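Local coordinates for translation initiation factor eIF2 assembly protein (Schizosaccharomyces pombe, PDB 4ZGP) that acts as an ATP-dependent folding chaperone that binds the gamma subunit of eIF2 and lets it assemble with the alpha and beta subunits, at residues K52-P55 / A56-K60; Q99-E102 / K103-E107. All blocks are in the same frame, centred on the assembly; numbering follows the deposited sequence.

Interaction 1 (K52-P55 / A56-K60)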
loop_
_atom_site.group_PDB
_atom_site.type_symbol
_atom_site.label_atom_id
_atom_site.label_comp_id
_atom_site.label_asym_id
_atom_site.label_seq_id
_atom_site.Cartn_x
_atom_site.Cartn_y
_atom_site.Cartn_z
ATOM N N LYS A 52 9.311 11.112 9.132
ATOM C CA LYS A 52 10.042 11.437 7.922
ATOM C C LYS A 52 10.956 12.641 8.157
ATOM O O LYS A 52 10.501 13.667 8.645
ATOM C CB LYS A 52 9.070 11.732 6.778
ATOM C CG LYS A 52 9.724 11.854 5.405
ATOM C CD LYS A 52 8.699 12.304 4.369
ATOM C CE LYS A 52 9.296 12.404 2.960
ATOM N NZ LYS A 52 9.885 11.122 2.490
ATOM N N PRO A 53 12.248 12.502 7.833
ATOM C CA PRO A 53 12.828 11.246 7.349
ATOM C C PRO A 53 12.924 10.184 8.440
ATOM O O PRO A 53 12.814 10.482 9.628
ATOM C CB PRO A 53 14.221 11.655 6.869
ATOM C CG PRO A 53 14.524 12.906 7.608
ATOM C CD PRO A 53 13.217 13.611 7.795
ATOM N N ILE A 54 13.101 8.943 8.019
ATOM C CA ILE A 54 13.237 7.834 8.948
ATOM C C ILE A 54 14.530 8.004 9.748
ATOM O O ILE A 54 15.562 8.370 9.187
ATOM C CB ILE A 54 13.212 6.476 8.184
ATOM C CG1 ILE A 54 13.081 5.302 9.148
ATOM C CG2 ILE A 54 14.436 6.329 7.274
ATOM C CD1 ILE A 54 12.686 4.034 8.450
ATOM N N PRO A 55 14.469 7.788 11.074
ATOM C CA PRO A 55 15.684 7.869 11.898
ATOM C C PRO A 55 16.775 6.955 11.370
ATOM O O PRO A 55 16.500 5.801 11.047
ATOM C CB PRO A 55 15.201 7.422 13.277
ATOM C CG PRO A 55 13.760 7.843 13.306
ATOM C CD PRO A 55 13.251 7.643 11.891
ATOM N N ALA A 56 17.994 7.476 11.269
ATOM C CA ALA A 56 19.100 6.742 10.670
ATOM C C ALA A 56 19.417 5.424 11.386
ATOM O O ALA A 56 19.818 4.450 10.741
ATOM C CB ALA A 56 20.342 7.622 10.627
ATOM N N THR A 57 19.256 5.379 12.709
ATOM C CA THR A 57 19.563 4.140 13.423
ATOM C C THR A 57 18.521 3.075 13.089
ATOM O O THR A 57 18.835 1.889 13.055
ATOM C CB THR A 57 19.642 4.333 14.954
ATOM O OG1 THR A 57 18.361 4.710 15.475
ATOM C CG2 THR A 57 20.669 5.408 15.293
ATOM N N VAL A 58 17.287 3.504 12.832
ATOM C CA VAL A 58 16.249 2.585 12.386
ATOM C C VAL A 58 16.611 2.041 11.000
ATOM O O VAL A 58 16.541 0.831 10.746
ATOM C CB VAL A 58 14.852 3.264 12.358
ATOM C CG1 VAL A 58 13.836 2.415 11.599
ATOM C CG2 VAL A 58 14.353 3.519 13.775
ATOM N N LEU A 59 17.008 2.946 10.116
ATOM C CA LEU A 59 17.386 2.598 8.754
ATOM C C LEU A 59 18.520 1.582 8.764
ATOM O O LEU A 59 18.510 0.608 8.011
ATOM C CB LEU A 59 17.789 3.862 7.993
ATOM C CG LEU A 59 17.852 3.868 6.471
ATOM C CD1 LEU A 59 16.608 3.238 5.901
ATOM C CD2 LEU A 59 17.988 5.303 5.989
ATOM N N LYS A 60 19.480 1.806 9.652
ATOM C CA LYS A 60 20.644 0.935 9.780
ATOM C C LYS A 60 20.226 -0.475 10.211
ATOM O O LYS A 60 20.663 -1.471 9.636
ATOM C CB LYS A 60 21.635 1.552 10.774
ATOM C CG LYS A 60 23.071 1.042 10.676
ATOM C CD LYS A 60 23.301 -0.177 11.562
ATOM C CE LYS A 60 24.782 -0.356 11.885
ATOM N NZ LYS A 60 25.620 -0.413 10.652
#
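Ile-54 and Val-58 meet through their branches, with Ile-54 CD1 3.7 Å from Val-58 CG1. The two side chains run at about a right angle to one another, and CG1 of Ile-54 rests on the same valine methyl. That methyl is put there by the first torsion of Val-58, which sets CG1 opposite the backbone N (chi1 167°) and leaves CG2 for the proline. The other branch of Ile-54 serves Leu-59: its CG2 methyl faces both leucine methyls almost evenly, 3.9 Å from Leu-59 CD2 and 4.0 Å from Leu-59 CD1. Pro-55 adds its CB, with Pro-55 CB 4.0 Å from Val-58 CG2.

Among the polar contacts, Leu-59 N gives its hydrogen to Pro-55 O over 3.0 Å, fairly straight at 162°. The next bond, Lys-60 N to Ala-56 O, follows directly, so the regular helical pattern is under way at once. Further out, Ile-54 is paired through its backbone with Phe-178, while Ala-97 of helix 95-107 touches Pro-55, Thr-57 and Val-58.

Pro-55 holds the N-cap position, and Ile-54 just before it folds back onto Leu-59 five residues later. This apolar contact from the residue preceding the N-cap to the fourth residue of the helix is the hydrophobic staple, here at the start of helix 56-62, after strand 48-51.

Interaction 2 (Q99-E102 / K103-E107)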
loop_
_atom_site.group_PDB
_atom_site.type_symbol
_atom_site.label_atom_id
_atom_site.label_comp_id
_atom_site.label_asym_id
_atom_site.label_seq_id
_atom_site.Cartn_x
_atom_site.Cartn_y
_atom_site.Cartn_z
ATOM N N GLN A 99 11.362 5.633 21.384
ATOM C CA GLN A 99 10.324 6.422 22.054
ATOM C C GLN A 99 9.445 7.174 21.049
ATOM O O GLN A 99 8.225 7.313 21.246
ATOM C CB GLN A 99 10.957 7.410 23.036
ATOM C CG GLN A 99 11.660 6.753 24.213
ATOM C CD GLN A 99 10.726 5.903 25.050
ATOM O OE1 GLN A 99 9.579 6.282 25.289
ATOM N NE2 GLN A 99 11.214 4.748 25.494
ATOM N N LEU A 100 10.067 7.641 19.974
ATOM C CA LEU A 100 9.355 8.343 18.908
ATOM C C LEU A 100 8.310 7.427 18.278
ATOM O O LEU A 100 7.150 7.805 18.087
ATOM C CB LEU A 100 10.341 8.838 17.847
ATOM C CG LEU A 100 9.845 9.877 16.836
ATOM C CD1 LEU A 100 9.117 11.008 17.543
ATOM C CD2 LEU A 100 11.016 10.430 16.031
ATOM N N ILE A 101 8.728 6.205 17.987
ATOM C CA ILE A 101 7.827 5.206 17.435
ATOM C C ILE A 101 6.708 4.876 18.396
ATOM O O ILE A 101 5.547 4.830 18.013
ATOM C CB ILE A 101 8.605 3.947 17.070
ATOM C CG1 ILE A 101 9.590 4.283 15.945
ATOM C CG2 ILE A 101 7.662 2.800 16.716
ATOM C CD1 ILE A 101 10.496 3.142 15.573
ATOM N N GLU A 102 7.029 4.683 19.674
ATOM C CA GLU A 102 5.971 4.273 20.576
ATOM C C GLU A 102 5.072 5.446 20.972
ATOM O O GLU A 102 3.937 5.246 21.414
ATOM C CB GLU A 102 6.576 3.560 21.791
ATOM C CG GLU A 102 6.992 2.139 21.380
ATOM C CD GLU A 102 7.807 1.385 22.414
ATOM O OE1 GLU A 102 8.191 1.988 23.444
ATOM O OE2 GLU A 102 8.055 0.173 22.180
ATOM N N LYS A 103 5.557 6.663 20.784
ATOM C CA LYS A 103 4.704 7.832 20.948
ATOM C C LYS A 103 3.598 7.797 19.887
ATOM O O LYS A 103 2.408 7.958 20.188
ATOM C CB LYS A 103 5.528 9.117 20.839
ATOM C CG LYS A 103 4.701 10.394 20.758
ATOM C CD LYS A 103 5.584 11.636 20.692
ATOM C CE LYS A 103 5.927 12.127 22.087
ATOM N NZ LYS A 103 4.685 12.440 22.854
ATOM N N ALA A 104 4.006 7.559 18.649
ATOM C CA ALA A 104 3.066 7.434 17.536
ATOM C C ALA A 104 2.056 6.301 17.755
ATOM O O ALA A 104 0.860 6.465 17.514
ATOM C CB ALA A 104 3.828 7.229 16.245
ATOM N N ILE A 105 2.532 5.160 18.243
ATOM C CA ILE A 105 1.644 4.039 18.508
ATOM C C ILE A 105 0.589 4.392 19.548
ATOM O O ILE A 105 -0.601 4.121 19.364
ATOM C CB ILE A 105 2.442 2.805 18.964
ATOM C CG1 ILE A 105 3.376 2.354 17.840
ATOM C CG2 ILE A 105 1.484 1.681 19.395
ATOM C CD1 ILE A 105 4.235 1.135 18.174
ATOM N N LYS A 106 1.030 5.001 20.649
ATOM C CA LYS A 106 0.113 5.466 21.692
ATOM C C LYS A 106 -0.940 6.427 21.139
ATOM O O LYS A 106 -2.143 6.293 21.405
ATOM C CB LYS A 106 0.896 6.158 22.811
ATOM C CG LYS A 106 0.009 6.837 23.844
ATOM C CD LYS A 106 0.834 7.729 24.781
ATOM C CE LYS A 106 1.772 8.640 23.995
ATOM N NZ LYS A 106 2.754 9.353 24.868
ATOM N N GLU A 107 -0.477 7.397 20.365
ATOM C CA GLU A 107 -1.358 8.381 19.732
ATOM C C GLU A 107 -2.367 7.776 18.754
ATOM O O GLU A 107 -3.403 8.382 18.474
ATOM C CB GLU A 107 -0.514 9.427 19.012
ATOM C CG GLU A 107 0.155 10.409 19.962
ATOM C CD GLU A 107 1.231 11.238 19.288
ATOM O OE1 GLU A 107 1.951 11.968 20.001
ATOM O OE2 GLU A 107 1.367 11.149 18.047
#
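Four successive i to i+4 backbone hydrogen bonds tie Gln-99 through Glu-102 to Lys-103 through Lys-106, the shortest, Lys-103 N to Gln-99 O at 2.8 Å, being bent to 142° at its hydrogen, whereas that from Lys-106 N to Glu-102 O reaches 167°.

On the buried face, Ile-101 CG2 lies 4.1 Å from Ile-105 CD1, the side chains slanting across each other. Ile-105 has CG1 beside its own backbone N (chi1 -63°), which turns that carbon back over the preceding turn, 3.3 Å from Ile-101 O. This is the inward stripe of an amphipathic alpha-helix, packed against the three-stranded antiparallel sheet and helix 138-146: Ile-101 touches Leu-180 and Leu-182 of strand 180-184, Ala-104 also meets Leu-182, and Ile-105 reaches Val-141 of helix 138-146.

Glu-102 flanks this face, its chain extended beyond CG, and its OE2 accepts a hydrogen bond from the backbone N of Ala-138, at the start of helix 138-146. Lys-103 is exposed and bends near its end, bringing Lys-103 NZ to 4.0 Å from Glu-107 OE1, a long salt bridge.

How the interactions relate
Interaction 1 starts helix 56-62 and interaction 2 runs along helix 95-107, the next helix in the chain, with their centres about 15 Å apart. They join directly through packing: Val-58 CG2 of interaction 1 is 4.3 Å from Ile-101 CD1 of interaction 2. Both lie on the same side of the chain's centre, and neither belongs to the nucleotide site itself. In this ATP-grasp protein the side chain of Ile-54 is about 10 Å from that of Lys-115, an ATP-binding residue. The side chain of Ile-105 comes nearer the site, about 8 Å from the side chain of Trp-185, also ATP-binding, and about 12 Å from the bound ADP.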